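PDB 7LHV: sulfate transporter 4.1, chloroplastic from Arabidopsis thaliana, which carries sulfate across a membrane together with protons, as a symporter of the SLC26/SulP family, and may play a role in regulating sulfate assimilation. Local coordinates for residues Y116-L119 / P123-Y126; S130-V135 / Q316-F321; N161-I166 / I175-L180; L222-Y227 / A436-A441. One frame throughout, in Å; residues are numbered along the deposited sequence.

Contact 1. Residues Y116-L119 / P123-Y126; sequences YAKL and PPIY
A117 and K118 meet P123 and P124 where the chain turns from one membrane helix into the next, a tight interhelical turn in the membrane domain of this SLC26/SulP transporter. Helix 91-119 ends here and, after a short linker, helix 125-141 takes over. The turn illustrates how a small residue and a proline can let two successive helices close up, each side chain having its own direction of approach. A117 CB is directed toward the prolines, yet what it meets is backbone: it rests 3.5 Å from P124 O and 3.7 Å from P123 O, plain van der Waals contacts of a methyl with carbonyl oxygens. The methyl also approaches the main chain of Y126, whose ring leads off elsewhere and meets that of Y129 edge-to-face. K118 works differently. Its side chain and the P124 ring lie alongside each other and point the same way, CG and CD of the lysine both coming within 3.7 Å of P124 CG. The lysine chain is bent at each torsion beyond the first (chi2 -69°), which curls the methylenes beside the ring instead of running them straight out. K118 also touches Q431 and L434 of helix 431-443 and Y227 of helix 206-229. P123 adds little with its ring, whose CB is directed away from the helix end; its carbonyl matters more, because P123 O, besides bordering the A117 methyl, accepts the backbone bond from Y126 N at 3.2 Å.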
# COMPACT_ATOMS: atom_id res chain seq x y z
N TYR A 116 25.46 19.92 -13.22
CA TYR A 116 24.12 19.48 -12.87
C TYR A 116 23.07 20.54 -13.20
O TYR A 116 21.96 20.19 -13.60
CB TYR A 116 24.05 19.13 -11.39
CG TYR A 116 24.86 17.91 -11.02
CD1 TYR A 116 25.08 16.89 -11.93
CD2 TYR A 116 25.42 17.78 -9.76
CE1 TYR A 116 25.82 15.78 -11.59
CE2 TYR A 116 26.16 16.68 -9.41
CZ TYR A 116 26.36 15.68 -10.33
OH TYR A 116 27.09 14.58 -9.99
N ALA A 117 23.41 21.82 -13.04
CA ALA A 117 22.48 22.87 -13.46
C ALA A 117 22.24 22.80 -14.96
O ALA A 117 21.11 22.99 -15.42
CB ALA A 117 23.02 24.24 -13.07
N LYS A 118 23.29 22.55 -15.74
CA LYS A 118 23.12 22.36 -17.18
C LYS A 118 22.25 21.15 -17.47
O LYS A 118 21.45 21.16 -18.41
CB LYS A 118 24.48 22.22 -17.86
CG LYS A 118 25.13 23.54 -18.21
CD LYS A 118 24.38 24.24 -19.33
CE LYS A 118 24.50 23.47 -20.63
NZ LYS A 118 25.90 23.49 -21.14
N LEU A 119 22.40 20.08 -16.68
CA LEU A 119 21.59 18.88 -16.89
C LEU A 119 20.11 19.16 -16.66
O LEU A 119 19.25 18.64 -17.38
CB LEU A 119 22.07 17.76 -15.97
CG LEU A 119 21.19 16.51 -15.86
CD1 LEU A 119 21.08 15.82 -17.20
CD2 LEU A 119 21.75 15.57 -14.82
N PRO A 123 20.31 27.56 -16.70
CA PRO A 123 21.66 28.05 -16.97
C PRO A 123 22.60 27.64 -15.85
O PRO A 123 22.18 27.44 -14.70
CB PRO A 123 21.47 29.57 -17.03
CG PRO A 123 20.14 29.84 -16.45
CD PRO A 123 19.32 28.64 -16.73
N PRO A 124 23.90 27.50 -16.15
CA PRO A 124 24.82 26.91 -15.17
C PRO A 124 24.89 27.65 -13.85
O PRO A 124 25.08 27.01 -12.81
CB PRO A 124 26.17 26.95 -15.90
CG PRO A 124 25.83 27.05 -17.34
CD PRO A 124 24.58 27.85 -17.41
N ILE A 125 24.73 28.98 -13.85
CA ILE A 125 24.90 29.75 -12.62
C ILE A 125 23.94 29.29 -11.54
O ILE A 125 24.27 29.31 -10.35
CB ILE A 125 24.75 31.26 -12.92
CG1 ILE A 125 25.05 32.08 -11.67
CG2 ILE A 125 23.37 31.58 -13.45
CD1 ILE A 125 26.47 31.93 -11.18
N TYR A 126 22.74 28.84 -11.93
CA TYR A 126 21.75 28.43 -10.95
C TYR A 126 22.16 27.18 -10.19
O TYR A 126 21.54 26.86 -9.17
CB TYR A 126 20.39 28.24 -11.62
CG TYR A 126 19.69 29.56 -11.84
CD1 TYR A 126 18.86 30.09 -10.86
CD2 TYR A 126 19.89 30.29 -12.99
CE1 TYR A 126 18.24 31.30 -11.05
CE2 TYR A 126 19.27 31.50 -13.19
CZ TYR A 126 18.44 32.00 -12.21
OH TYR A 126 17.82 33.21 -12.40

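Contact 2. Residues S130-V135 / Q316-F321; sequences SSFVPV and QGLPTF
With CG of F132 anti to the backbone N (chi1 178°), the phenyl ring is thrown outward from helix 125-141 to meet L318 and P319 of a passing loop. L318 answers with its CG anti to the carbonyl carbon (chi1 -52°), a setting that brings both methyls near the far end of the ring although its CB does not head directly for the helix. The two side chains cross at about a right angle. L318 CD2 sits 3.8 Å from F132 CZ and equally near CE2, with CD1 a little farther from CZ. P319 takes the inner part of the same ring side, its CD 3.9 Å from F132 CD2. Leucine and proline thus share one ring between them, tip and flank, both by apolar contact. V133 adds a looser touch, CG2 to P319 CG at 4.4 Å. Cutting F132 back to an alanine would probably leave the L318 methyls without their partner on this helix and open a gap beside the proline ring. The case shows how an irregular segment can be fitted to a helix by side chains alone, even beside a kink: at 134 and 135 the backbone N makes no bond to the preceding turn, and P134 has no N-H to offer. Around the contact, L419 of helix 406-426 touches both F132 and L318 and is joined to G317 by a backbone hydrogen bond. On another side of helix 125-141, S130 packs on P151 and A387, which adjoin the paired strands 149-150 and 388-389.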
# COMPACT_ATOMS: atom_id res chain seq x y z
N SER A 130 22.27 27.05 -6.02
CA SER A 130 21.76 25.87 -5.32
C SER A 130 22.78 25.27 -4.37
O SER A 130 22.42 24.40 -3.57
CB SER A 130 21.32 24.82 -6.33
OG SER A 130 20.72 23.72 -5.68
N SER A 131 24.05 25.68 -4.45
CA SER A 131 25.05 25.27 -3.48
C SER A 131 25.41 26.36 -2.49
O SER A 131 26.12 26.08 -1.52
CB SER A 131 26.33 24.82 -4.21
OG SER A 131 26.08 23.71 -5.05
N PHE A 132 24.95 27.59 -2.70
CA PHE A 132 25.39 28.69 -1.84
C PHE A 132 24.55 28.80 -0.58
O PHE A 132 25.04 28.56 0.53
CB PHE A 132 25.37 30.00 -2.62
CG PHE A 132 25.77 31.19 -1.80
CD1 PHE A 132 26.94 31.17 -1.06
CD2 PHE A 132 24.98 32.32 -1.77
CE1 PHE A 132 27.31 32.26 -0.30
CE2 PHE A 132 25.35 33.41 -1.01
CZ PHE A 132 26.51 33.38 -0.28
N VAL A 133 23.28 29.14 -0.72
CA VAL A 133 22.45 29.51 0.43
C VAL A 133 21.99 28.27 1.20
O VAL A 133 22.10 28.28 2.44
CB VAL A 133 21.26 30.37 -0.00
CG1 VAL A 133 20.28 30.52 1.15
CG2 VAL A 133 21.74 31.73 -0.46
N PRO A 134 21.48 27.22 0.56
CA PRO A 134 21.06 26.05 1.36
C PRO A 134 22.18 25.46 2.21
O PRO A 134 21.93 25.06 3.35
CB PRO A 134 20.55 25.06 0.31
CG PRO A 134 21.07 25.54 -0.97
CD PRO A 134 21.14 27.02 -0.86
N VAL A 135 23.41 25.43 1.70
CA VAL A 135 24.51 24.86 2.46
C VAL A 135 24.69 25.60 3.78
O VAL A 135 24.67 24.99 4.86
CB VAL A 135 25.81 24.87 1.63
CG1 VAL A 135 27.01 24.66 2.53
CG2 VAL A 135 25.76 23.78 0.58
N GLN A 316 27.36 37.76 -12.41
CA GLN A 316 28.28 37.85 -11.28
C GLN A 316 27.57 38.42 -10.07
O GLN A 316 26.84 39.42 -10.18
CB GLN A 316 29.49 38.71 -11.63
CG GLN A 316 30.50 38.85 -10.50
CD GLN A 316 31.65 39.76 -10.85
OE1 GLN A 316 32.00 39.91 -12.02
NE2 GLN A 316 32.26 40.36 -9.84
N GLY A 317 27.78 37.80 -8.91
CA GLY A 317 27.21 38.31 -7.68
C GLY A 317 26.35 37.31 -6.94
O GLY A 317 25.86 36.35 -7.53
N LEU A 318 26.17 37.54 -5.64
CA LEU A 318 25.34 36.66 -4.84
C LEU A 318 23.87 36.81 -5.22
O LEU A 318 23.44 37.89 -5.64
CB LEU A 318 25.53 36.96 -3.36
CG LEU A 318 26.97 36.98 -2.86
CD1 LEU A 318 27.02 37.36 -1.39
CD2 LEU A 318 27.64 35.64 -3.09
N PRO A 319 23.08 35.74 -5.10
CA PRO A 319 21.65 35.86 -5.38
C PRO A 319 20.95 36.76 -4.38
O PRO A 319 21.37 36.90 -3.23
CB PRO A 319 21.15 34.41 -5.26
CG PRO A 319 22.16 33.73 -4.40
CD PRO A 319 23.47 34.37 -4.72
N THR A 320 19.87 37.39 -4.83
CA THR A 320 19.09 38.31 -4.02
C THR A 320 17.78 37.67 -3.59
O THR A 320 17.27 36.74 -4.22
CB THR A 320 18.82 39.61 -4.78
OG1 THR A 320 18.13 39.31 -6.00
CG2 THR A 320 20.12 40.33 -5.09
N PHE A 321 17.22 38.19 -2.50
CA PHE A 321 15.97 37.67 -1.97
C PHE A 321 14.83 37.97 -2.93
O PHE A 321 14.69 39.10 -3.42
CB PHE A 321 15.68 38.28 -0.60
CG PHE A 321 14.52 37.65 0.11
CD1 PHE A 321 14.71 36.56 0.94
CD2 PHE A 321 13.24 38.14 -0.05
CE1 PHE A 321 13.64 35.98 1.60
CE2 PHE A 321 12.17 37.57 0.60
CZ PHE A 321 12.37 36.48 1.42

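Contact 3. Residues N161-I166 / I175-L180; sequences NALGGI and IELAIL
L163 and I166 of helix 153-166 face L177 and A178 of helix 173-194 through apolar contacts among two leucines, an isoleucine and an alanine. L163 and L177 run antiparallel to one another, side by side, so that L163 CD2 reaches the base of its neighbour and lies 3.5 Å from L177 CB. The other branch of L163 goes to a different residue, CD1 approaching A178 CB at 4.1 Å; the leucine fork therefore spans two successive positions of the facing helix. I166 and L177 meet obliquely. The branch methyl of the isoleucine does the touching, I166 CG2 to L177 CD1 at 3.7 Å, because CG2 stands anti to the backbone N while CG1 takes the place beside it.

A second kind of approach is side chain to backbone: L163 CD2 also comes 4.1 Å from A178 N. Hydrogen bonding belongs to each helix separately, as with L180 N to E176 O at 2.9 Å, while E176 OE1 is bonded to S326 OG beyond the contact.

The pair is an example of consecutive membrane helices joined by a short connection and meeting near it. The axes of the two short segments approach to 10.2 Å, with 134° between their N-to-C directions, so they are roughly antiparallel. In the SLC26 fold, the first of them is the short helix that follows strand 149-150, and this contact lies at its C-terminal end.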
# COMPACT_ATOMS: atom_id res chain seq x y z
N ASN A 161 12.81 16.82 -15.98
CA ASN A 161 11.64 16.11 -16.47
C ASN A 161 10.38 16.94 -16.26
O ASN A 161 9.59 17.14 -17.19
CB ASN A 161 11.53 14.75 -15.77
CG ASN A 161 10.53 13.84 -16.43
OD1 ASN A 161 9.62 13.32 -15.78
ND2 ASN A 161 10.69 13.63 -17.73
N ALA A 162 10.19 17.45 -15.04
CA ALA A 162 9.00 18.24 -14.75
C ALA A 162 8.96 19.52 -15.58
O ALA A 162 7.93 19.86 -16.17
CB ALA A 162 8.94 18.56 -13.25
N LEU A 163 10.08 20.24 -15.64
CA LEU A 163 10.09 21.51 -16.36
C LEU A 163 9.81 21.30 -17.84
O LEU A 163 9.02 22.03 -18.44
CB LEU A 163 11.43 22.23 -16.18
CG LEU A 163 11.84 22.61 -14.76
CD1 LEU A 163 12.86 23.74 -14.79
CD2 LEU A 163 10.63 22.97 -13.91
N GLY A 164 10.45 20.30 -18.45
CA GLY A 164 10.19 20.01 -19.85
C GLY A 164 8.76 19.56 -20.09
O GLY A 164 8.19 19.86 -21.14
N GLY A 165 8.18 18.84 -19.14
CA GLY A 165 6.77 18.52 -19.24
C GLY A 165 5.87 19.73 -19.13
O GLY A 165 4.73 19.70 -19.61
N ILE A 166 6.34 20.81 -18.50
CA ILE A 166 5.54 22.03 -18.40
C ILE A 166 5.98 23.06 -19.43
O ILE A 166 5.19 23.47 -20.29
CB ILE A 166 5.60 22.61 -16.97
CG1 ILE A 166 4.98 21.63 -15.98
CG2 ILE A 166 4.89 23.94 -16.92
CD1 ILE A 166 5.01 22.11 -14.56
N ILE A 175 13.22 28.89 -14.75
CA ILE A 175 13.87 29.30 -13.50
C ILE A 175 12.84 29.43 -12.38
O ILE A 175 13.03 28.92 -11.27
CB ILE A 175 14.64 30.61 -13.72
CG1 ILE A 175 15.84 30.37 -14.62
CG2 ILE A 175 15.05 31.20 -12.39
CD1 ILE A 175 16.35 31.61 -15.30
N GLU A 176 11.73 30.13 -12.66
CA GLU A 176 10.70 30.31 -11.65
C GLU A 176 10.08 28.97 -11.27
O GLU A 176 9.77 28.74 -10.09
CB GLU A 176 9.63 31.28 -12.15
CG GLU A 176 10.15 32.67 -12.44
CD GLU A 176 9.06 33.61 -12.90
OE1 GLU A 176 7.89 33.18 -12.96
OE2 GLU A 176 9.37 34.79 -13.20
N LEU A 177 9.88 28.09 -12.24
CA LEU A 177 9.33 26.77 -11.94
C LEU A 177 10.27 25.96 -11.07
O LEU A 177 9.83 25.27 -10.15
CB LEU A 177 9.01 26.03 -13.24
CG LEU A 177 7.69 26.40 -13.91
CD1 LEU A 177 7.60 25.78 -15.29
CD2 LEU A 177 6.53 25.96 -13.04
N ALA A 178 11.58 26.03 -11.34
CA ALA A 178 12.54 25.30 -10.52
C ALA A 178 12.58 25.85 -9.09
O ALA A 178 12.64 25.07 -8.13
CB ALA A 178 13.93 25.37 -11.15
N ILE A 179 12.54 27.17 -8.94
CA ILE A 179 12.55 27.76 -7.61
C ILE A 179 11.28 27.40 -6.84
O ILE A 179 11.32 27.07 -5.65
CB ILE A 179 12.74 29.28 -7.71
CG1 ILE A 179 14.12 29.60 -8.29
CG2 ILE A 179 12.59 29.93 -6.35
CD1 ILE A 179 14.27 31.02 -8.75
N LEU A 180 10.13 27.45 -7.51
CA LEU A 180 8.88 27.05 -6.87
C LEU A 180 8.91 25.57 -6.51
O LEU A 180 8.39 25.17 -5.46
CB LEU A 180 7.70 27.35 -7.79
CG LEU A 180 6.34 26.84 -7.31
CD1 LEU A 180 5.85 27.66 -6.13
CD2 LEU A 180 5.34 26.86 -8.44

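Contact 4. Residues L222-Y227 / A436-A441; sequences LSQIKY and AIVISA
Q224 lies against V438 and I439 where two helices of the SLC26/SulP membrane domain, 206-229 and 431-443, come together far apart in sequence. It is a good example of a polar side chain used for its length and shape. At the root, Q224 CB points at the facing helix and meets I439 CG1 at 4.0 Å. CG comes next, 3.7 Å from V438 CG1. A bend at chi2 (-70°) swings CD off the line of CB and CG and lays the amide across V438, CD passing over the same methyl. The two side chains cross at about a right angle. At the tip, OE1 is laid against the valine, 3.7 Å from V438 CG2, a contact of packing only. L119 of helix 91-119 and A435 also touch this glutamine. Were a smaller residue, say an alanine, to stand at Q224, the CG and OE1 contacts with V438 would be lost and a gap would probably open between the helices. Helix 206-229 is kinked at 226 and 227, where Y227 N bonds to Q224 O, three residues back, at 3.3 Å. The other end of the amide, Q224 NE2, lies in the plane of the Y227 ring, at its edge.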
# COMPACT_ATOMS: atom_id res chain seq x y z
N LEU A 222 22.64 9.17 -21.83
CA LEU A 222 22.17 9.27 -23.20
C LEU A 222 21.60 10.65 -23.52
O LEU A 222 21.57 11.04 -24.69
CB LEU A 222 21.12 8.20 -23.49
CG LEU A 222 21.68 6.81 -23.79
CD1 LEU A 222 20.57 5.86 -24.18
CD2 LEU A 222 22.73 6.89 -24.89
N SER A 223 21.15 11.39 -22.51
CA SER A 223 20.74 12.77 -22.74
C SER A 223 21.94 13.69 -22.90
O SER A 223 21.91 14.63 -23.70
CB SER A 223 19.85 13.25 -21.60
OG SER A 223 18.60 12.58 -21.60
N GLN A 224 23.01 13.43 -22.14
CA GLN A 224 24.18 14.28 -22.18
C GLN A 224 25.10 13.98 -23.36
O GLN A 224 25.98 14.79 -23.65
CB GLN A 224 24.97 14.16 -20.88
CG GLN A 224 24.23 14.71 -19.68
CD GLN A 224 24.10 16.21 -19.71
OE1 GLN A 224 25.06 16.93 -19.42
NE2 GLN A 224 22.92 16.70 -20.06
N ILE A 225 24.93 12.84 -24.03
CA ILE A 225 25.76 12.56 -25.20
C ILE A 225 25.51 13.56 -26.33
O ILE A 225 26.32 13.66 -27.26
CB ILE A 225 25.52 11.11 -25.69
CG1 ILE A 225 26.59 10.69 -26.70
CG2 ILE A 225 24.17 10.99 -26.35
CD1 ILE A 225 27.98 10.60 -26.11
N LYS A 226 24.41 14.32 -26.26
CA LYS A 226 24.11 15.27 -27.33
C LYS A 226 25.15 16.38 -27.41
O LYS A 226 25.39 16.91 -28.50
CB LYS A 226 22.71 15.86 -27.12
CG LYS A 226 22.62 16.90 -26.03
CD LYS A 226 21.17 17.29 -25.77
CE LYS A 226 21.06 18.25 -24.60
NZ LYS A 226 19.64 18.49 -24.23
N TYR A 227 25.77 16.74 -26.29
CA TYR A 227 26.84 17.73 -26.33
C TYR A 227 28.08 17.16 -27.00
O TYR A 227 28.81 17.88 -27.69
CB TYR A 227 27.15 18.22 -24.92
CG TYR A 227 25.99 18.90 -24.24
CD1 TYR A 227 25.68 20.22 -24.53
CD2 TYR A 227 25.21 18.23 -23.32
CE1 TYR A 227 24.62 20.85 -23.92
CE2 TYR A 227 24.14 18.85 -22.71
CZ TYR A 227 23.85 20.16 -23.01
OH TYR A 227 22.79 20.79 -22.40
N ALA A 436 30.80 15.85 -20.15
CA ALA A 436 31.70 14.77 -19.74
C ALA A 436 31.70 14.62 -18.23
O ALA A 436 31.77 13.50 -17.71
CB ALA A 436 33.11 15.04 -20.26
N ILE A 437 31.64 15.73 -17.50
CA ILE A 437 31.59 15.66 -16.04
C ILE A 437 30.32 14.95 -15.58
O ILE A 437 30.36 14.10 -14.68
CB ILE A 437 31.71 17.06 -15.43
CG1 ILE A 437 33.13 17.59 -15.58
CG2 ILE A 437 31.33 17.03 -13.96
CD1 ILE A 437 33.28 19.04 -15.22
N VAL A 438 29.18 15.28 -16.19
CA VAL A 438 27.93 14.61 -15.83
C VAL A 438 27.99 13.13 -16.15
O VAL A 438 27.54 12.28 -15.37
CB VAL A 438 26.73 15.28 -16.52
CG1 VAL A 438 25.45 14.54 -16.20
CG2 VAL A 438 26.60 16.71 -16.08
N ILE A 439 28.54 12.78 -17.32
CA ILE A 439 28.64 11.38 -17.71
C ILE A 439 29.52 10.61 -16.73
O ILE A 439 29.20 9.49 -16.32
CB ILE A 439 29.15 11.26 -19.15
CG1 ILE A 439 28.08 11.72 -20.14
CG2 ILE A 439 29.56 9.83 -19.46
CD1 ILE A 439 28.58 11.82 -21.56
N SER A 440 30.65 11.20 -16.35
CA SER A 440 31.53 10.56 -15.37
C SER A 440 30.85 10.42 -14.02
O SER A 440 31.02 9.40 -13.34
CB SER A 440 32.83 11.36 -15.24
OG SER A 440 33.63 10.85 -14.19
N ALA A 441 30.08 11.43 -13.61
CA ALA A 441 29.39 11.36 -12.33
C ALA A 441 28.35 10.25 -12.32
O ALA A 441 28.19 9.56 -11.31
CB ALA A 441 28.74 12.70 -12.02

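In the fold
All four contacts fall within the sulfate permease region and show membrane helices tied both to their neighbours and across the chain. Contact 1 comes first; contact 2 then spans contact 3, and its ends alternate with those of contact 4. Contacts 1 and 2 share helix 125-141. Contact 1 is the hub, its centre about 13 Å from each of the others. Y126 OH packs on I175 CG2 of contact 3 at 3.4 Å, and L119 CD1 on Q224 NE2 of contact 4 at 3.5 Å. Judged by helix order, contacts 1 and 3 and the helix side of contact 2 probably lie in the core domain and contact 4 in the gate, with loop 316-321 linking gate to core.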